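PDB 3V5C: mandelate racemase/muconate lactonizing protein from Paenibacillus sp., which probably dehydrates galacturonate as a magnesium-dependent lyase of the enolase superfamily. Local coordinates for residues W12-R26 with G40-G54. The protein carries 1 engineered substitution. Sequence-based numbering, arbitrary orientation.
Sequences WKVEKIEFAKLTGER and GKSCTVDIARITIDG
Glu18 and Arg49 face each other as a hydrogen-bonded antiparallel pair, and their buried side chains form a salt bridge. Arg49 grips the carboxylate side-on. NE reaches Glu18 OE1 at 2.9 Å, and NH1 reaches OE2. Both oxygens lie near the guanidinium plane, but the carboxylate is turned 52° from it and is met from above its own plane. CG of Arg49 is anti to the backbone N (chi1 176°), and a bend at chi3 brings NE across to Glu18. Thr375 and Tyr58 take further guanidinium N-H groups, and Ile378 of helix 371-380 packs on both side chains. With an alanine in place of Arg49, the buried Glu18 carboxylate would probably be left with little more than the long salt bridge from Lys16, and a gap would open beneath that helix. On the other face, CG1 of Ile17 packs 4.1 Å from CG1 of Ile50.

Further along that face, Lys21, Thr23 and Ser42 are exposed and the contact is looser. Lys21 curls back so that NZ meets the syn lone pair of Asp46 OD1 at 2.7 Å. Beyond them Arg26 is buried again: Cys43 SG covers one guanidinium face, NH1 bonds to Gly40 O, and NE pairs with Asp338. At the other end, Thr51 O takes Glu15 N and, weakly, Lys16 N, a classic bulge. The long, twisted hairpin belongs to the N-terminal capping domain typical of the enolase superfamily.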
loop_
_atom_site.group_PDB
_atom_site.type_symbol
_atom_site.label_atom_id
_atom_site.label_comp_id
_atom_site.label_asym_id
_atom_site.label_seq_id
_atom_site.Cartn_x
_atom_site.Cartn_y
_atom_site.Cartn_z
ATOM N N TRP A 12 -25.300 13.251 -15.825
ATOM C CA TRP A 12 -24.593 13.382 -14.545
ATOM C C TRP A 12 -23.263 14.097 -14.750
ATOM O O TRP A 12 -22.375 13.577 -15.423
ATOM C CB TRP A 12 -24.341 12.015 -13.915
ATOM C CG TRP A 12 -25.589 11.271 -13.495
ATOM C CD1 TRP A 12 -26.872 11.749 -13.485
ATOM C CD2 TRP A 12 -25.661 9.916 -13.032
ATOM N NE1 TRP A 12 -27.735 10.772 -13.050
ATOM C CE2 TRP A 12 -27.020 9.640 -12.763
ATOM C CE3 TRP A 12 -24.713 8.911 -12.819
ATOM C CZ2 TRP A 12 -27.451 8.393 -12.295
ATOM C CZ3 TRP A 12 -25.141 7.678 -12.352
ATOM C CH2 TRP A 12 -26.500 7.431 -12.094
ATOM N N LYS A 13 -23.136 15.288 -14.172
ATOM C CA LYS A 13 -21.974 16.118 -14.392
ATOM C C LYS A 13 -21.237 16.400 -13.089
ATOM O O LYS A 13 -21.828 16.375 -12.000
ATOM C CB LYS A 13 -22.382 17.444 -15.038
ATOM C CG LYS A 13 -22.945 17.304 -16.454
ATOM C CD LYS A 13 -23.407 18.650 -16.997
ATOM C CE LYS A 13 -23.662 18.555 -18.493
ATOM N NZ LYS A 13 -24.526 19.665 -18.998
ATOM N N VAL A 14 -19.950 16.688 -13.225
ATOM C CA VAL A 14 -19.153 17.155 -12.103
ATOM C C VAL A 14 -19.626 18.565 -11.747
ATOM O O VAL A 14 -19.551 19.474 -12.564
ATOM C CB VAL A 14 -17.661 17.173 -12.455
ATOM C CG1 VAL A 14 -16.855 17.700 -11.269
ATOM C CG2 VAL A 14 -17.197 15.776 -12.870
ATOM N N GLU A 15 -20.144 18.738 -10.531
ATOM C CA GLU A 15 -20.677 20.029 -10.105
ATOM C C GLU A 15 -19.711 20.791 -9.200
ATOM O O GLU A 15 -19.647 22.017 -9.237
ATOM C CB GLU A 15 -22.016 19.830 -9.397
ATOM C CG GLU A 15 -23.041 19.137 -10.283
ATOM C CD GLU A 15 -24.245 18.626 -9.517
ATOM O OE1 GLU A 15 -24.199 18.542 -8.264
ATOM O OE2 GLU A 15 -25.248 18.310 -10.180
ATOM N N LYS A 16 -18.931 20.057 -8.409
ATOM C CA LYS A 16 -18.031 20.705 -7.470
ATOM C C LYS A 16 -16.876 19.770 -7.143
ATOM O O LYS A 16 -17.044 18.545 -7.141
ATOM C CB LYS A 16 -18.793 21.052 -6.188
ATOM C CG LYS A 16 -18.123 22.072 -5.283
ATOM C CD LYS A 16 -19.051 22.382 -4.094
ATOM C CE LYS A 16 -18.587 23.610 -3.329
ATOM N NZ LYS A 16 -19.550 23.990 -2.255
ATOM N N ILE A 17 -15.703 20.361 -6.933
ATOM C CA ILE A 17 -14.524 19.642 -6.470
ATOM C C ILE A 17 -13.918 20.462 -5.337
ATOM O O ILE A 17 -13.675 21.657 -5.495
ATOM C CB ILE A 17 -13.481 19.462 -7.595
ATOM C CG1 ILE A 17 -14.045 18.574 -8.710
ATOM C CG2 ILE A 17 -12.184 18.839 -7.023
ATOM C CD1 ILE A 17 -13.190 18.596 -9.988
ATOM N N GLU A 18 -13.707 19.818 -4.186
ATOM C CA GLU A 18 -13.142 20.482 -3.023
ATOM C C GLU A 18 -11.958 19.672 -2.536
ATOM O O GLU A 18 -11.926 18.454 -2.703
ATOM C CB GLU A 18 -14.182 20.588 -1.920
ATOM C CG GLU A 18 -15.420 21.347 -2.344
ATOM C CD GLU A 18 -16.570 21.139 -1.379
ATOM O OE1 GLU A 18 -17.321 20.151 -1.550
ATOM O OE2 GLU A 18 -16.710 21.958 -0.453
ATOM N N PHE A 19 -10.996 20.360 -1.931
ATOM C CA PHE A 19 -9.736 19.739 -1.538
ATOM C C PHE A 19 -9.343 20.163 -0.143
ATOM O O PHE A 19 -9.455 21.335 0.217
ATOM C CB PHE A 19 -8.637 20.155 -2.517
ATOM C CG PHE A 19 -7.286 19.593 -2.184
ATOM C CD1 PHE A 19 -6.405 20.303 -1.380
ATOM C CD2 PHE A 19 -6.907 18.350 -2.661
ATOM C CE1 PHE A 19 -5.153 19.768 -1.069
ATOM C CE2 PHE A 19 -5.662 17.818 -2.353
ATOM C CZ PHE A 19 -4.792 18.523 -1.557
ATOM N N ALA A 20 -8.819 19.217 0.626
ATOM C CA ALA A 20 -8.329 19.514 1.963
ATOM C C ALA A 20 -7.288 18.503 2.387
ATOM O O ALA A 20 -7.272 17.374 1.896
ATOM C CB ALA A 20 -9.473 19.518 2.958
ATOM N N LYS A 21 -6.432 18.904 3.320
ATOM C CA LYS A 21 -5.429 17.997 3.878
ATOM C C LYS A 21 -5.867 17.618 5.279
ATOM O O LYS A 21 -6.084 18.497 6.115
ATOM C CB LYS A 21 -4.050 18.672 3.894
ATOM C CG LYS A 21 -2.957 17.902 4.630
ATOM C CD LYS A 21 -1.663 18.714 4.726
ATOM C CE LYS A 21 -1.143 19.127 3.353
ATOM N NZ LYS A 21 -0.620 17.963 2.574
ATOM N N LEU A 22 -6.057 16.315 5.507
ATOM C CA LEU A 22 -6.423 15.767 6.810
ATOM C C LEU A 22 -5.161 15.324 7.552
ATOM O O LEU A 22 -4.171 14.953 6.924
ATOM C CB LEU A 22 -7.358 14.561 6.643
ATOM C CG LEU A 22 -8.864 14.838 6.538
ATOM C CD1 LEU A 22 -9.175 15.918 5.539
ATOM C CD2 LEU A 22 -9.605 13.541 6.210
ATOM N N THR A 23 -5.208 15.376 8.881
ATOM C CA THR A 23 -4.043 15.067 9.696
ATOM C C THR A 23 -4.400 14.064 10.777
ATOM O O THR A 23 -5.530 14.028 11.256
ATOM C CB THR A 23 -3.501 16.342 10.364
ATOM O OG1 THR A 23 -4.520 16.920 11.184
ATOM C CG2 THR A 23 -3.057 17.355 9.311
ATOM N N GLY A 24 -3.422 13.261 11.168
ATOM C CA GLY A 24 -3.602 12.347 12.274
ATOM C C GLY A 24 -2.263 11.840 12.762
ATOM O O GLY A 24 -1.237 12.500 12.580
ATOM N N GLU A 25 -2.263 10.632 13.313
ATOM C CA GLU A 25 -1.046 10.093 13.904
ATOM C C GLU A 25 -1.043 8.587 13.802
ATOM O O GLU A 25 -2.107 7.959 13.872
ATOM C CB GLU A 25 -0.967 10.463 15.394
ATOM C CG GLU A 25 -0.726 11.936 15.698
ATOM C CD GLU A 25 -0.276 12.155 17.139
ATOM O OE1 GLU A 25 -0.331 11.189 17.932
ATOM O OE2 GLU A 25 0.142 13.285 17.475
ATOM N N ARG A 26 0.147 7.991 13.685
ATOM C CA ARG A 26 0.226 6.541 13.791
ATOM C C ARG A 26 0.320 6.124 15.267
ATOM O O ARG A 26 0.664 6.933 16.134
ATOM C CB ARG A 26 1.335 5.922 12.921
ATOM C CG ARG A 26 2.693 6.579 13.008
ATOM C CD ARG A 26 3.759 5.776 12.200
ATOM N NE ARG A 26 3.574 5.830 10.743
ATOM C CZ ARG A 26 4.067 6.788 9.969
ATOM N NH1 ARG A 26 4.768 7.781 10.502
ATOM N NH2 ARG A 26 3.847 6.773 8.650
ATOM N N GLY A 40 8.658 9.364 12.321
ATOM C CA GLY A 40 7.833 10.018 13.317
ATOM C C GLY A 40 6.429 9.459 13.440
ATOM O O GLY A 40 6.145 8.307 13.051
ATOM N N LYS A 41 5.548 10.285 13.989
ATOM C CA LYS A 41 4.202 9.856 14.337
ATOM C C LYS A 41 3.151 10.578 13.503
ATOM O O LYS A 41 2.061 10.072 13.314
ATOM C CB LYS A 41 3.952 10.160 15.810
ATOM C CG LYS A 41 3.226 9.094 16.577
ATOM C CD LYS A 41 3.027 9.555 18.011
ATOM C CE LYS A 41 1.703 9.075 18.568
ATOM N NZ LYS A 41 1.693 7.606 18.732
ATOM N N SER A 42 3.479 11.763 13.013
ATOM C CA SER A 42 2.469 12.581 12.343
ATOM C C SER A 42 2.167 12.039 10.948
ATOM O O SER A 42 3.071 11.642 10.223
ATOM C CB SER A 42 2.920 14.044 12.305
ATOM O OG SER A 42 1.969 14.854 11.637
ATOM N N CYS A 43 0.889 12.007 10.591
ATOM C CA CYS A 43 0.453 11.493 9.290
ATOM C C CYS A 43 -0.501 12.484 8.665
ATOM O O CYS A 43 -1.243 13.165 9.373
ATOM C CB CYS A 43 -0.266 10.139 9.430
ATOM S SG CYS A 43 0.735 8.826 10.119
ATOM N N THR A 44 -0.480 12.568 7.337
ATOM C CA THR A 44 -1.487 13.351 6.638
ATOM C C THR A 44 -2.053 12.575 5.473
ATOM O O THR A 44 -1.443 11.607 4.995
ATOM C CB THR A 44 -0.940 14.686 6.110
ATOM O OG1 THR A 44 0.111 14.440 5.166
ATOM C CG2 THR A 44 -0.406 15.527 7.250
ATOM N N VAL A 45 -3.238 12.997 5.040
ATOM C CA VAL A 45 -3.874 12.473 3.833
ATOM C C VAL A 45 -4.512 13.630 3.064
ATOM O O VAL A 45 -5.407 14.325 3.576
ATOM C CB VAL A 45 -4.972 11.446 4.152
ATOM C CG1 VAL A 45 -5.647 10.962 2.853
ATOM C CG2 VAL A 45 -4.402 10.256 4.937
ATOM N N ASP A 46 -4.062 13.845 1.833
ATOM C CA ASP A 46 -4.733 14.818 0.973
ATOM C C ASP A 46 -6.012 14.194 0.393
ATOM O O ASP A 46 -5.996 13.086 -0.171
ATOM C CB ASP A 46 -3.810 15.264 -0.159
ATOM C CG ASP A 46 -2.678 16.169 0.309
ATOM O OD1 ASP A 46 -2.640 16.542 1.508
ATOM O OD2 ASP A 46 -1.831 16.521 -0.552
ATOM N N ILE A 47 -7.126 14.896 0.556
ATOM C CA ILE A 47 -8.428 14.352 0.196
ATOM C C ILE A 47 -9.158 15.323 -0.719
ATOM O O ILE A 47 -9.035 16.535 -0.566
ATOM C CB ILE A 47 -9.268 14.125 1.476
ATOM C CG1 ILE A 47 -8.700 12.950 2.284
ATOM C CG2 ILE A 47 -10.752 13.924 1.155
ATOM C CD1 ILE A 47 -8.888 11.615 1.632
ATOM N N ALA A 48 -9.895 14.787 -1.682
ATOM C CA ALA A 48 -10.853 15.594 -2.420
ATOM C C ALA A 48 -12.259 15.066 -2.186
ATOM O O ALA A 48 -12.478 13.866 -2.010
ATOM C CB ALA A 48 -10.536 15.598 -3.914
ATOM N N ARG A 49 -13.215 15.982 -2.216
ATOM C CA ARG A 49 -14.622 15.669 -2.161
ATOM C C ARG A 49 -15.209 16.115 -3.507
ATOM O O ARG A 49 -15.098 17.286 -3.876
ATOM C CB ARG A 49 -15.263 16.443 -1.005
ATOM C CG ARG A 49 -16.774 16.299 -0.872
ATOM C CD ARG A 49 -17.231 16.798 0.514
ATOM N NE ARG A 49 -17.212 18.257 0.648
ATOM C CZ ARG A 49 -17.266 18.905 1.816
ATOM N NH1 ARG A 49 -17.277 20.232 1.840
ATOM N NH2 ARG A 49 -17.305 18.231 2.960
ATOM N N ILE A 50 -15.784 15.186 -4.257
ATOM C CA ILE A 50 -16.387 15.542 -5.546
ATOM C C ILE A 50 -17.904 15.469 -5.426
ATOM O O ILE A 50 -18.442 14.603 -4.737
ATOM C CB ILE A 50 -15.867 14.622 -6.689
ATOM C CG1 ILE A 50 -16.236 15.169 -8.076
ATOM C CG2 ILE A 50 -16.350 13.165 -6.513
ATOM C CD1 ILE A 50 -15.495 14.460 -9.222
ATOM N N THR A 51 -18.608 16.381 -6.093
ATOM C CA THR A 51 -20.066 16.322 -6.100
ATOM C C THR A 51 -20.514 16.145 -7.539
ATOM O O THR A 51 -20.153 16.945 -8.398
ATOM C CB THR A 51 -20.681 17.620 -5.556
ATOM O OG1 THR A 51 -20.199 17.882 -4.225
ATOM C CG2 THR A 51 -22.206 17.501 -5.526
ATOM N N ILE A 52 -21.276 15.087 -7.783
ATOM C CA ILE A 52 -21.812 14.776 -9.106
ATOM C C ILE A 52 -23.292 14.504 -8.915
ATOM O O ILE A 52 -23.679 13.725 -8.040
ATOM C CB ILE A 52 -21.137 13.530 -9.717
ATOM C CG1 ILE A 52 -19.650 13.781 -9.970
ATOM C CG2 ILE A 52 -21.858 13.103 -11.021
ATOM C CD1 ILE A 52 -18.846 12.492 -10.150
ATOM N N ASP A 53 -24.123 15.165 -9.720
ATOM C CA ASP A 53 -25.569 14.975 -9.628
ATOM C C ASP A 53 -26.058 15.010 -8.175
ATOM O O ASP A 53 -26.803 14.131 -7.743
ATOM C CB ASP A 53 -25.965 13.645 -10.283
ATOM C CG ASP A 53 -27.467 13.505 -10.455
ATOM O OD1 ASP A 53 -28.100 14.521 -10.794
ATOM O OD2 ASP A 53 -28.002 12.398 -10.242
ATOM N N GLY A 54 -25.612 16.010 -7.424
ATOM C CA GLY A 54 -26.103 16.239 -6.070
ATOM C C GLY A 54 -25.692 15.258 -4.979
ATOM O O GLY A 54 -26.243 15.279 -3.874
HETATM O O HOH W 1 -17.587 18.634 -3.782
HETATM O O HOH W 2 -0.177 14.971 13.573
HETATM O O HOH W 3 3.469 9.973 7.793
HETATM O O HOH W 4 5.323 10.603 9.621
#